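PDB 3LY0: dipeptidase AC. Metallo peptidase. MEROPS family M19, which probably hydrolyses dipeptides as a zinc-dependent metallodipeptidase and here binds a phosphinate mimic of L-Ala-D-Ala at two zinc ions. Local coordinates for residues P8-H13 and E345-L350; H13-L18 and F54-V59; M207-H212 and V230-N235; V261-A266 and R287-L292. All coordinates share one frame; numbering follows the deposited sequence.

Interaction 1 (P8-H13 and E345-L350); sequences PVFDGH and ENWYGL. With ZN (zinc ion), chain D.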
# COMPACT_ATOMS: atom_id res chain seq x y z
N PRO A 8 -14.33 3.05 -11.85
CA PRO A 8 -13.03 2.37 -11.82
C PRO A 8 -12.24 2.80 -10.58
O PRO A 8 -12.30 3.96 -10.17
CB PRO A 8 -12.34 2.87 -13.09
CG PRO A 8 -13.48 3.27 -14.00
CD PRO A 8 -14.53 3.83 -13.08
N VAL A 9 -11.52 1.85 -10.00
CA VAL A 9 -10.75 2.12 -8.79
C VAL A 9 -9.27 2.03 -9.09
O VAL A 9 -8.79 1.03 -9.63
CB VAL A 9 -11.10 1.12 -7.68
CG1 VAL A 9 -10.13 1.24 -6.49
CG2 VAL A 9 -12.52 1.35 -7.22
N PHE A 10 -8.54 3.10 -8.77
CA PHE A 10 -7.09 3.03 -8.75
C PHE A 10 -6.68 2.86 -7.30
O PHE A 10 -7.10 3.61 -6.42
CB PHE A 10 -6.44 4.29 -9.34
CG PHE A 10 -4.96 4.17 -9.45
CD1 PHE A 10 -4.39 3.58 -10.56
CD2 PHE A 10 -4.13 4.58 -8.42
CE1 PHE A 10 -3.02 3.43 -10.67
CE2 PHE A 10 -2.75 4.44 -8.51
CZ PHE A 10 -2.20 3.87 -9.63
N ASP A 11 -5.83 1.86 -7.07
CA ASP A 11 -5.57 1.41 -5.70
C ASP A 11 -4.15 1.68 -5.20
O ASP A 11 -3.17 1.59 -5.95
CB ASP A 11 -5.84 -0.08 -5.59
CG ASP A 11 -5.69 -0.57 -4.18
OD1 ASP A 11 -6.53 -0.19 -3.34
OD2 ASP A 11 -4.72 -1.32 -3.91
N GLY A 12 -4.05 1.93 -3.90
CA GLY A 12 -2.80 2.36 -3.29
C GLY A 12 -1.78 1.28 -2.97
O GLY A 12 -0.61 1.60 -2.77
N HIS A 13 -2.17 0.01 -2.89
CA HIS A 13 -1.24 -1.03 -2.46
C HIS A 13 -1.76 -2.44 -2.63
O HIS A 13 -2.78 -2.80 -2.03
CB HIS A 13 -0.88 -0.85 -0.98
CG HIS A 13 0.23 -1.74 -0.53
ND1 HIS A 13 1.56 -1.36 -0.63
CD2 HIS A 13 0.24 -2.99 -0.01
CE1 HIS A 13 2.32 -2.33 -0.16
NE2 HIS A 13 1.55 -3.33 0.21
N GLU A 345 -9.69 9.63 -8.60
CA GLU A 345 -9.20 10.98 -8.95
C GLU A 345 -8.16 11.49 -7.96
O GLU A 345 -7.20 12.15 -8.34
CB GLU A 345 -10.35 11.98 -9.09
CG GLU A 345 -11.31 11.68 -10.23
CD GLU A 345 -12.44 12.69 -10.33
OE1 GLU A 345 -12.57 13.53 -9.42
OE2 GLU A 345 -13.22 12.62 -11.30
N ASN A 346 -8.35 11.19 -6.68
CA ASN A 346 -7.41 11.67 -5.67
C ASN A 346 -6.00 11.09 -5.87
O ASN A 346 -5.02 11.82 -5.76
CB ASN A 346 -7.92 11.39 -4.25
CG ASN A 346 -9.10 12.28 -3.88
OD1 ASN A 346 -9.39 13.25 -4.56
ND2 ASN A 346 -9.77 11.95 -2.79
N TRP A 347 -5.90 9.79 -6.14
CA TRP A 347 -4.59 9.23 -6.44
C TRP A 347 -3.96 9.91 -7.65
O TRP A 347 -2.77 10.21 -7.63
CB TRP A 347 -4.63 7.72 -6.69
CG TRP A 347 -4.49 6.94 -5.41
CD1 TRP A 347 -5.40 6.05 -4.89
CD2 TRP A 347 -3.41 6.99 -4.48
NE1 TRP A 347 -4.93 5.55 -3.70
CE2 TRP A 347 -3.71 6.11 -3.42
CE3 TRP A 347 -2.20 7.71 -4.43
CZ2 TRP A 347 -2.86 5.91 -2.34
CZ3 TRP A 347 -1.34 7.51 -3.35
CH2 TRP A 347 -1.68 6.61 -2.32
N TYR A 348 -4.75 10.13 -8.70
CA TYR A 348 -4.17 10.72 -9.90
C TYR A 348 -3.64 12.12 -9.63
O TYR A 348 -2.56 12.48 -10.11
CB TYR A 348 -5.16 10.72 -11.07
CG TYR A 348 -5.66 9.36 -11.52
CD1 TYR A 348 -5.00 8.19 -11.15
CD2 TYR A 348 -6.79 9.26 -12.32
CE1 TYR A 348 -5.47 6.95 -11.57
CE2 TYR A 348 -7.26 8.02 -12.74
CZ TYR A 348 -6.60 6.87 -12.36
OH TYR A 348 -7.06 5.64 -12.77
N GLY A 349 -4.39 12.91 -8.87
CA GLY A 349 -3.93 14.22 -8.45
C GLY A 349 -2.66 14.14 -7.62
O GLY A 349 -1.72 14.91 -7.83
N LEU A 350 -2.63 13.22 -6.66
CA LEU A 350 -1.45 13.02 -5.83
C LEU A 350 -0.21 12.70 -6.69
O LEU A 350 0.88 13.23 -6.46
CB LEU A 350 -1.71 11.91 -4.80
CG LEU A 350 -0.56 11.52 -3.86
CD1 LEU A 350 0.47 10.62 -4.55
CD2 LEU A 350 0.12 12.75 -3.26
ZN ZN D . 2.35 -5.24 1.05
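Trp347 reaches from the helix onto the backbone of strand 9-11 at Phe10 and of Gly12 just after it, and its side chain is worth following outward. Its CB sits 3.6 Å from Phe10 CD2, and CG keeps to the same corner of that ring. CD1 passes 3.3 Å from the carbonyl oxygen Phe10 O. NE1 has its hydrogen-bond partner outside the two segments, Met303 O. Farther along the six-membered ring, CZ2 lies 3.7 Å from Gly12 CA, and CH2 at the far end touches Val230. Strand 9-11 belongs to the parallel sheet of the TIM-barrel-clan fold of M19 peptidases, and helix 336-354, the last of the chain, packs against it. Three aromatic residues fill the interface as a cluster. Phe10 has its ring anti to the backbone N (chi1 -174°), a setting that places it among the helix side chains. It turns an edge toward the face of the five-membered ring of Trp347 in an offset edge-to-face pair, centroids 5.7 Å apart and planes at 65°. On its own face it receives the edge of Tyr348, with the centroids at 5.4 Å; the nearest atoms are Tyr348 CE1 and Phe10 CG, 3.5 Å apart. Tyr348 OH goes on to a hydrogen bond with His127 ND1. At Gly12 the chain turns a corner, bridged by an Asx turn in which His13 N donates to Asp11 OD2 over 3.1 Å, meeting the carboxylate from above its plane. Ser305 OG also bonds to Asp11 OD2, and past the turn His13 NE2 binds a zinc ion at 2.2 Å.

Interaction 2 (H13-L18 and F54-V59); sequences HNDFLL and FFAIYV. With ZN (zinc ion), chain D; LY0 ((2R)-3-[(R)-[(1R)-1-aminoethyl](hydroxy)phosphoryl]-2-methylpropanoic acid), chain C.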
# COMPACT_ATOMS: atom_id res chain seq x y z
N HIS A 13 -2.17 0.01 -2.89
CA HIS A 13 -1.24 -1.03 -2.46
C HIS A 13 -1.76 -2.44 -2.63
O HIS A 13 -2.78 -2.80 -2.03
CB HIS A 13 -0.88 -0.85 -0.98
CG HIS A 13 0.23 -1.74 -0.53
ND1 HIS A 13 1.56 -1.36 -0.63
CD2 HIS A 13 0.24 -2.99 -0.01
CE1 HIS A 13 2.32 -2.33 -0.16
NE2 HIS A 13 1.55 -3.33 0.21
N ASN A 14 -1.06 -3.26 -3.41
CA ASN A 14 -1.36 -4.69 -3.41
C ASN A 14 -0.10 -5.52 -3.43
O ASN A 14 0.96 -5.05 -3.85
CB ASN A 14 -2.30 -5.08 -4.58
CG ASN A 14 -1.56 -5.24 -5.89
OD1 ASN A 14 -0.80 -6.18 -6.09
ND2 ASN A 14 -1.81 -4.31 -6.82
N ASP A 15 -0.22 -6.76 -2.96
CA ASP A 15 0.90 -7.69 -2.91
C ASP A 15 0.73 -8.88 -3.86
O ASP A 15 1.20 -9.97 -3.58
CB ASP A 15 1.11 -8.17 -1.48
CG ASP A 15 1.56 -7.05 -0.57
OD1 ASP A 15 2.69 -6.53 -0.77
OD2 ASP A 15 0.80 -6.66 0.33
N PHE A 16 0.07 -8.65 -4.99
CA PHE A 16 -0.05 -9.71 -5.98
C PHE A 16 1.30 -10.31 -6.37
O PHE A 16 1.39 -11.51 -6.61
CB PHE A 16 -0.77 -9.20 -7.23
CG PHE A 16 -0.94 -10.24 -8.29
CD1 PHE A 16 -0.18 -10.19 -9.44
CD2 PHE A 16 -1.85 -11.28 -8.11
CE1 PHE A 16 -0.33 -11.16 -10.42
CE2 PHE A 16 -2.00 -12.25 -9.08
CZ PHE A 16 -1.24 -12.19 -10.24
N LEU A 17 2.35 -9.49 -6.44
CA LEU A 17 3.65 -10.00 -6.85
C LEU A 17 4.16 -11.09 -5.90
O LEU A 17 4.93 -11.96 -6.31
CB LEU A 17 4.68 -8.87 -6.96
CG LEU A 17 4.48 -7.90 -8.13
CD1 LEU A 17 5.41 -6.72 -7.99
CD2 LEU A 17 4.70 -8.62 -9.47
N LEU A 18 3.74 -11.06 -4.64
CA LEU A 18 4.17 -12.08 -3.71
C LEU A 18 3.66 -13.45 -4.15
O LEU A 18 4.31 -14.47 -3.94
CB LEU A 18 3.69 -11.75 -2.29
CG LEU A 18 4.20 -12.63 -1.15
CD1 LEU A 18 5.69 -12.47 -0.95
CD2 LEU A 18 3.44 -12.29 0.13
N PHE A 54 -0.74 0.52 -7.25
CA PHE A 54 0.64 0.29 -6.87
C PHE A 54 0.83 -1.21 -6.61
O PHE A 54 0.11 -1.79 -5.79
CB PHE A 54 0.97 1.02 -5.56
CG PHE A 54 0.97 2.53 -5.64
CD1 PHE A 54 2.16 3.24 -5.62
CD2 PHE A 54 -0.23 3.24 -5.66
CE1 PHE A 54 2.17 4.64 -5.65
CE2 PHE A 54 -0.23 4.62 -5.68
CZ PHE A 54 0.96 5.33 -5.68
N PHE A 55 1.82 -1.79 -7.29
CA PHE A 55 2.19 -3.19 -7.11
C PHE A 55 3.47 -3.26 -6.29
O PHE A 55 4.54 -2.86 -6.75
CB PHE A 55 2.37 -3.86 -8.48
CG PHE A 55 1.06 -4.13 -9.18
CD1 PHE A 55 0.51 -5.41 -9.17
CD2 PHE A 55 0.38 -3.10 -9.80
CE1 PHE A 55 -0.72 -5.65 -9.79
CE2 PHE A 55 -0.86 -3.33 -10.40
CZ PHE A 55 -1.40 -4.60 -10.40
N ALA A 56 3.34 -3.74 -5.06
CA ALA A 56 4.44 -3.74 -4.11
C ALA A 56 5.43 -4.86 -4.34
O ALA A 56 5.04 -6.03 -4.51
CB ALA A 56 3.90 -3.79 -2.68
N ILE A 57 6.70 -4.48 -4.32
CA ILE A 57 7.81 -5.41 -4.18
C ILE A 57 8.15 -5.41 -2.70
O ILE A 57 8.61 -4.40 -2.16
CB ILE A 57 9.01 -4.92 -5.00
CG1 ILE A 57 8.69 -4.94 -6.50
CG2 ILE A 57 10.27 -5.73 -4.67
CD1 ILE A 57 9.65 -4.15 -7.34
N TYR A 58 7.91 -6.54 -2.04
CA TYR A 58 8.10 -6.66 -0.60
C TYR A 58 8.87 -7.94 -0.34
O TYR A 58 8.49 -8.99 -0.85
CB TYR A 58 6.74 -6.66 0.11
CG TYR A 58 6.63 -7.59 1.30
CD1 TYR A 58 7.17 -7.25 2.54
CD2 TYR A 58 5.97 -8.81 1.18
CE1 TYR A 58 7.07 -8.12 3.62
CE2 TYR A 58 5.85 -9.67 2.25
CZ TYR A 58 6.41 -9.32 3.46
OH TYR A 58 6.27 -10.20 4.52
N VAL A 59 9.95 -7.85 0.43
CA VAL A 59 10.82 -8.99 0.69
C VAL A 59 10.40 -9.66 2.00
O VAL A 59 10.52 -9.06 3.07
CB VAL A 59 12.30 -8.55 0.78
CG1 VAL A 59 13.20 -9.73 1.14
CG2 VAL A 59 12.74 -7.93 -0.53
ZN ZN D . 2.35 -5.24 1.05
P LY0 C . 1.55 -6.00 4.06
C1 LY0 C . 2.92 -8.43 4.26
N1 LY0 C . 3.25 -7.02 2.25
C2 LY0 C . 2.32 -7.46 3.27
C4 LY0 C . 0.09 -6.51 5.05
C5 LY0 C . 0.03 -5.96 6.44
C6 LY0 C . 0.31 -4.48 6.50
C7 LY0 C . -1.17 -6.40 7.24
O31 LY0 C . 1.18 -5.08 2.92
O32 LY0 C . 2.62 -5.29 4.95
O61 LY0 C . 0.57 -3.91 7.70
O62 LY0 C . 0.34 -3.78 5.47
O HOH W 1 -2.91 -1.85 -5.93
O HOH W 2 2.47 -6.62 -5.88
O HOH W 3 4.45 -7.97 -2.46
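The His-X-Asp motif at the end of the first barrel strand, familiar from metal-dependent hydrolases of TIM-barrel fold, lies here beside strand 50-57, with Asn14 paired to Phe55 in a parallel bridge. Asn14 N donates to Phe54 O, and Ala56 N returns a 3.0 Å bond to Asn14 O. The Asn14 amide stands nearly upright on the Phe55 ring, planes 86° apart, with ND2 3.3 Å above the ring plane over its centre. Placing CG between the backbone N and the carbonyl carbon (chi1 80°) also lets OD1 take Phe16 N at 2.8 Å, in the carbonyl plane on a lone pair: an Asx turn. An alanine here would lose that turn and is likely to leave Phe16 N without its acceptor and the Phe55 face without its amide. Next along, Asp15 grips the zinc ion with both oxygens, and Glu139 completes the protein's share of this metal site. Ala56 CB packs 3.3 Å from His13 CE1, close against the metal-binding ring. Tyr58 offers one face to the inhibitor, whose amine LY0 N1 lies 3.4 Å above the ring plane, toward the rim. Water 3 donates both to Asp15 OD1 at 2.8 Å and to Ala56 O at 2.9 Å.

Interaction 3 (M207-H212 and V230-N235); sequences MLDLSH and VATHSN. With ZN (zinc ion), chain E; LY0 ((2R)-3-[(R)-[(1R)-1-aminoethyl](hydroxy)phosphoryl]-2-methylpropanoic acid), chain C.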
# COMPACT_ATOMS: atom_id res chain seq x y z
N MET A 207 7.92 8.78 -5.12
CA MET A 207 6.99 8.97 -4.01
C MET A 207 7.46 8.20 -2.78
O MET A 207 7.82 7.04 -2.88
CB MET A 207 5.59 8.49 -4.40
CG MET A 207 4.44 8.87 -3.44
SD MET A 207 2.91 7.88 -3.67
CE MET A 207 3.29 6.50 -2.59
N LEU A 208 7.45 8.86 -1.63
CA LEU A 208 7.74 8.19 -0.37
C LEU A 208 6.45 7.73 0.28
O LEU A 208 5.48 8.47 0.34
CB LEU A 208 8.47 9.15 0.57
CG LEU A 208 9.88 9.48 0.13
CD1 LEU A 208 10.31 10.84 0.68
CD2 LEU A 208 10.82 8.38 0.57
N ASP A 209 6.46 6.49 0.78
CA ASP A 209 5.29 5.90 1.42
C ASP A 209 5.59 5.72 2.91
O ASP A 209 6.55 5.03 3.28
CB ASP A 209 5.00 4.54 0.77
CG ASP A 209 3.76 3.86 1.34
OD1 ASP A 209 3.02 4.47 2.15
OD2 ASP A 209 3.53 2.69 0.97
N LEU A 210 4.76 6.33 3.75
CA LEU A 210 4.94 6.29 5.19
C LEU A 210 4.28 5.09 5.87
O LEU A 210 4.51 4.86 7.06
CB LEU A 210 4.38 7.58 5.80
CG LEU A 210 4.96 8.88 5.25
CD1 LEU A 210 4.05 10.05 5.57
CD2 LEU A 210 6.34 9.11 5.83
N SER A 211 3.45 4.33 5.16
CA SER A 211 2.87 3.14 5.76
C SER A 211 3.99 2.22 6.27
O SER A 211 4.95 1.93 5.54
CB SER A 211 1.94 2.39 4.79
OG SER A 211 0.78 3.14 4.49
N HIS A 212 3.84 1.80 7.52
CA HIS A 212 4.80 0.98 8.29
C HIS A 212 5.84 1.76 9.05
O HIS A 212 6.39 1.25 10.01
CB HIS A 212 5.52 -0.08 7.43
CG HIS A 212 4.61 -1.15 6.94
ND1 HIS A 212 4.31 -2.27 7.69
CD2 HIS A 212 3.96 -1.29 5.76
CE1 HIS A 212 3.48 -3.04 7.00
NE2 HIS A 212 3.27 -2.48 5.82
N VAL A 230 2.45 10.77 2.12
CA VAL A 230 1.56 9.73 1.65
C VAL A 230 1.70 8.49 2.51
O VAL A 230 2.81 8.06 2.81
CB VAL A 230 1.93 9.31 0.22
CG1 VAL A 230 1.01 8.19 -0.25
CG2 VAL A 230 1.88 10.50 -0.74
N ALA A 231 0.56 7.92 2.91
CA ALA A 231 0.53 6.59 3.50
C ALA A 231 -0.38 5.77 2.61
O ALA A 231 -1.59 6.03 2.54
CB ALA A 231 -0.01 6.65 4.92
N THR A 232 0.18 4.82 1.86
CA THR A 232 -0.62 4.14 0.84
C THR A 232 -1.68 3.19 1.38
O THR A 232 -2.67 2.94 0.71
CB THR A 232 0.25 3.33 -0.14
OG1 THR A 232 0.95 2.31 0.58
CG2 THR A 232 1.24 4.21 -0.92
N HIS A 233 -1.46 2.65 2.58
CA HIS A 233 -2.39 1.67 3.14
C HIS A 233 -2.41 1.73 4.67
O HIS A 233 -1.88 0.84 5.35
CB HIS A 233 -2.17 0.25 2.55
CG HIS A 233 -0.80 -0.34 2.77
ND1 HIS A 233 0.37 0.26 2.32
CD2 HIS A 233 -0.42 -1.52 3.32
CE1 HIS A 233 1.40 -0.50 2.62
NE2 HIS A 233 0.95 -1.60 3.21
N SER A 234 -3.04 2.78 5.18
CA SER A 234 -3.09 3.03 6.63
C SER A 234 -4.42 3.67 6.98
O SER A 234 -4.95 4.47 6.20
CB SER A 234 -1.97 3.98 7.06
OG SER A 234 -0.70 3.43 6.81
N ASN A 235 -4.95 3.35 8.16
CA ASN A 235 -6.25 3.84 8.59
C ASN A 235 -6.16 4.78 9.78
O ASN A 235 -5.08 5.28 10.11
CB ASN A 235 -7.21 2.67 8.82
CG ASN A 235 -7.41 1.84 7.56
OD1 ASN A 235 -7.22 2.34 6.44
ND2 ASN A 235 -7.78 0.57 7.72
ZN ZN E . 2.08 -3.29 4.16
P LY0 C . 1.55 -6.00 4.06
C1 LY0 C . 2.92 -8.43 4.26
N1 LY0 C . 3.25 -7.02 2.25
C2 LY0 C . 2.32 -7.46 3.27
C4 LY0 C . 0.09 -6.51 5.05
C5 LY0 C . 0.03 -5.96 6.44
C6 LY0 C . 0.31 -4.48 6.50
C7 LY0 C . -1.17 -6.40 7.24
O31 LY0 C . 1.18 -5.08 2.92
O32 LY0 C . 2.62 -5.29 4.95
O61 LY0 C . 0.57 -3.91 7.70
O62 LY0 C . 0.34 -3.78 5.47
O HOH W 4 5.43 10.58 2.17
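Val230 meets both the backbone and the side chains of 207-212: its carbonyl O receives Leu210 N at 2.8 Å, while CG1 lies 3.7 Å from the methyl CE of Met207, whose chain is bent at chi3 (87°). Ala231 CB lies beside Ser211 OG. Thr232 is gripped by Asp209 through two bonds, backbone N to OD1 at 2.9 Å and OG1 to OD2 at 2.6 Å. OD1 also takes Ser211 N, closing an Asx turn; this donor and Thr232 N come from opposite faces of the carboxylate. A leucine in place of Asp209 would probably leave Thr232 N and Ser211 N without their shared acceptor and the Thr232 hydroxyl without the carboxylate it donates to. That hydroxyl matters further on, because His233 ND1 donates to Thr232 OG1 nearly in the ring plane, so Asp209 steadies the imidazole from the second shell. With ND1 held, His233 NE2 binds the second zinc ion at 2.2 Å, and His233 N bonds to Ser211 OG at 3.0 Å. Ser234 OG shares a 2.8 Å hydrogen bond with Ser211 OG. Joined by His212 NE2 and the bridging carboxylate of Glu139, this is the binuclear zinc site at the strand ends of an M19 barrel.

Interaction 4 (V261-A266 and R287-L292); sequences VGLNFA and RHLDHL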
# COMPACT_ATOMS: atom_id res chain seq x y z
N VAL A 261 -3.94 9.53 1.88
CA VAL A 261 -4.01 8.29 2.65
C VAL A 261 -4.90 7.31 1.92
O VAL A 261 -6.03 7.64 1.55
CB VAL A 261 -4.53 8.52 4.09
CG1 VAL A 261 -4.71 7.18 4.80
CG2 VAL A 261 -3.56 9.40 4.86
N GLY A 262 -4.39 6.10 1.70
CA GLY A 262 -5.19 5.03 1.14
C GLY A 262 -5.77 4.14 2.22
O GLY A 262 -5.04 3.66 3.10
N LEU A 263 -7.08 3.92 2.17
CA LEU A 263 -7.76 3.05 3.12
C LEU A 263 -7.34 1.59 2.97
O LEU A 263 -7.53 0.99 1.91
CB LEU A 263 -9.28 3.16 2.94
CG LEU A 263 -10.10 2.38 3.98
CD1 LEU A 263 -10.26 3.18 5.26
CD2 LEU A 263 -11.46 2.00 3.39
N ASN A 264 -6.80 1.02 4.05
CA ASN A 264 -6.35 -0.37 4.07
C ASN A 264 -7.54 -1.28 4.39
O ASN A 264 -8.28 -1.02 5.35
CB ASN A 264 -5.25 -0.50 5.13
CG ASN A 264 -4.51 -1.81 5.03
OD1 ASN A 264 -5.09 -2.84 4.69
ND2 ASN A 264 -3.21 -1.78 5.32
N PHE A 265 -7.76 -2.30 3.57
CA PHE A 265 -8.89 -3.21 3.78
C PHE A 265 -8.59 -4.28 4.84
O PHE A 265 -9.45 -5.10 5.15
CB PHE A 265 -9.32 -3.94 2.50
CG PHE A 265 -9.81 -3.04 1.38
CD1 PHE A 265 -10.07 -1.69 1.60
CD2 PHE A 265 -10.02 -3.56 0.12
CE1 PHE A 265 -10.50 -0.88 0.55
CE2 PHE A 265 -10.46 -2.77 -0.92
CZ PHE A 265 -10.70 -1.43 -0.70
N ALA A 266 -7.38 -4.28 5.39
CA ALA A 266 -7.03 -5.27 6.40
C ALA A 266 -7.98 -5.20 7.59
O ALA A 266 -8.15 -4.14 8.19
CB ALA A 266 -5.60 -5.06 6.87
N ARG A 287 -16.71 4.07 8.98
CA ARG A 287 -16.24 4.80 10.14
C ARG A 287 -14.86 5.37 9.84
O ARG A 287 -14.59 6.54 10.06
CB ARG A 287 -16.19 3.85 11.34
CG ARG A 287 -16.13 4.52 12.68
CD ARG A 287 -16.43 3.51 13.79
NE ARG A 287 -17.61 2.69 13.47
CZ ARG A 287 -17.63 1.35 13.48
NH1 ARG A 287 -16.55 0.65 13.81
NH2 ARG A 287 -18.76 0.71 13.17
N HIS A 288 -13.97 4.52 9.33
CA HIS A 288 -12.63 4.99 8.98
C HIS A 288 -12.66 6.01 7.85
O HIS A 288 -11.99 7.03 7.91
CB HIS A 288 -11.72 3.82 8.62
CG HIS A 288 -11.15 3.13 9.82
ND1 HIS A 288 -9.97 3.53 10.42
CD2 HIS A 288 -11.61 2.08 10.54
CE1 HIS A 288 -9.73 2.75 11.46
NE2 HIS A 288 -10.70 1.85 11.54
N LEU A 289 -13.45 5.73 6.81
CA LEU A 289 -13.51 6.66 5.69
C LEU A 289 -14.03 8.02 6.13
O LEU A 289 -13.47 9.05 5.77
CB LEU A 289 -14.36 6.12 4.54
CG LEU A 289 -13.69 5.06 3.66
CD1 LEU A 289 -14.70 4.48 2.70
CD2 LEU A 289 -12.50 5.66 2.90
N ASP A 290 -15.09 8.03 6.94
CA ASP A 290 -15.61 9.30 7.43
C ASP A 290 -14.56 10.05 8.21
O ASP A 290 -14.41 11.26 8.06
CB ASP A 290 -16.80 9.08 8.36
CG ASP A 290 -18.11 8.83 7.62
OD1 ASP A 290 -18.18 9.01 6.38
OD2 ASP A 290 -19.09 8.44 8.31
N HIS A 291 -13.84 9.34 9.08
CA HIS A 291 -12.85 10.00 9.92
C HIS A 291 -11.71 10.57 9.07
O HIS A 291 -11.28 11.71 9.28
CB HIS A 291 -12.29 9.06 10.99
CG HIS A 291 -11.49 9.76 12.03
ND1 HIS A 291 -12.05 10.23 13.20
CD2 HIS A 291 -10.18 10.08 12.09
CE1 HIS A 291 -11.11 10.81 13.93
NE2 HIS A 291 -9.97 10.74 13.28
N LEU A 292 -11.24 9.78 8.11
CA LEU A 292 -10.18 10.23 7.22
C LEU A 292 -10.63 11.41 6.37
O LEU A 292 -9.91 12.41 6.27
CB LEU A 292 -9.70 9.08 6.33
CG LEU A 292 -9.01 7.93 7.06
CD1 LEU A 292 -8.81 6.75 6.12
CD2 LEU A 292 -7.67 8.38 7.63
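Strand 261-263 and helix 287-292 run almost antiparallel, at 165° between their N-to-C directions, with their axes 10.0 Å apart. This is the usual layering of a beta-alpha-beta crossover: strand 260-263 leads by way of helix 283-296 to its parallel neighbour 301-303, and the helix packs on the outside of the barrel sheet. Leu263 faces Leu289, their CA atoms 7.3 Å apart, and Val261 lies opposite Leu292. No hydrogen bond joins the two segments; the interface is built from apolar side chains. Leu263 carries most of it. Its CG is anti to the backbone N (chi1 -175°), which directs both methyls at the helix, and they part there. CD1 goes to one side, 3.7 Å from His288 CB and 3.9 Å from Leu292 CD1, while CD2 rests 3.8 Å from Leu289 CG. Leu263 therefore lies among three residues spread over a turn of helix, crossing His288 and Leu289 at about a right angle. Val261 adds a looser touch, CG1 to Leu292 CD2 at 4.3 Å. His288 contributes just its CB to this contact; its ring nitrogens bond to Thr240 OG1 and Ala236 N. Leu289 and Leu292 also reach Val301 of the next strand, so the same helix face spans both strands of the crossover. Past the strand, Asn264 ND2 bonds to His233 O and to Asp306 OD2; His233 is a zinc ligand, and Asp306 lines the inhibitor pocket. The other end of that amide forms an Asx turn: Ala266 N donates to Asn264 OD1 over 2.8 Å, tilted 31° from the carbonyl plane.

All four contacts belong to one barrel-like fold. Interaction 1 joins the two ends of the chain, and the other three follow one another inside the loop it closes. Interactions 1 and 2 share His13, and strands 9-11 and 50-57 are sheet neighbours. Interactions 3 and 4, with centres 12 Å apart, adjoin through strands 230-231 and 260-263. Trp347 of interaction 1 touches both, at Val230 and Gly262. Interactions 2 and 3, 14 Å apart between centres, each hold one zinc ion and meet at the inhibitor and through His13 against His233, whereas interaction 4 lies farther out, its centre about 20 Å from that of interaction 2. The two-zinc site is thus assembled from residues far apart in sequence.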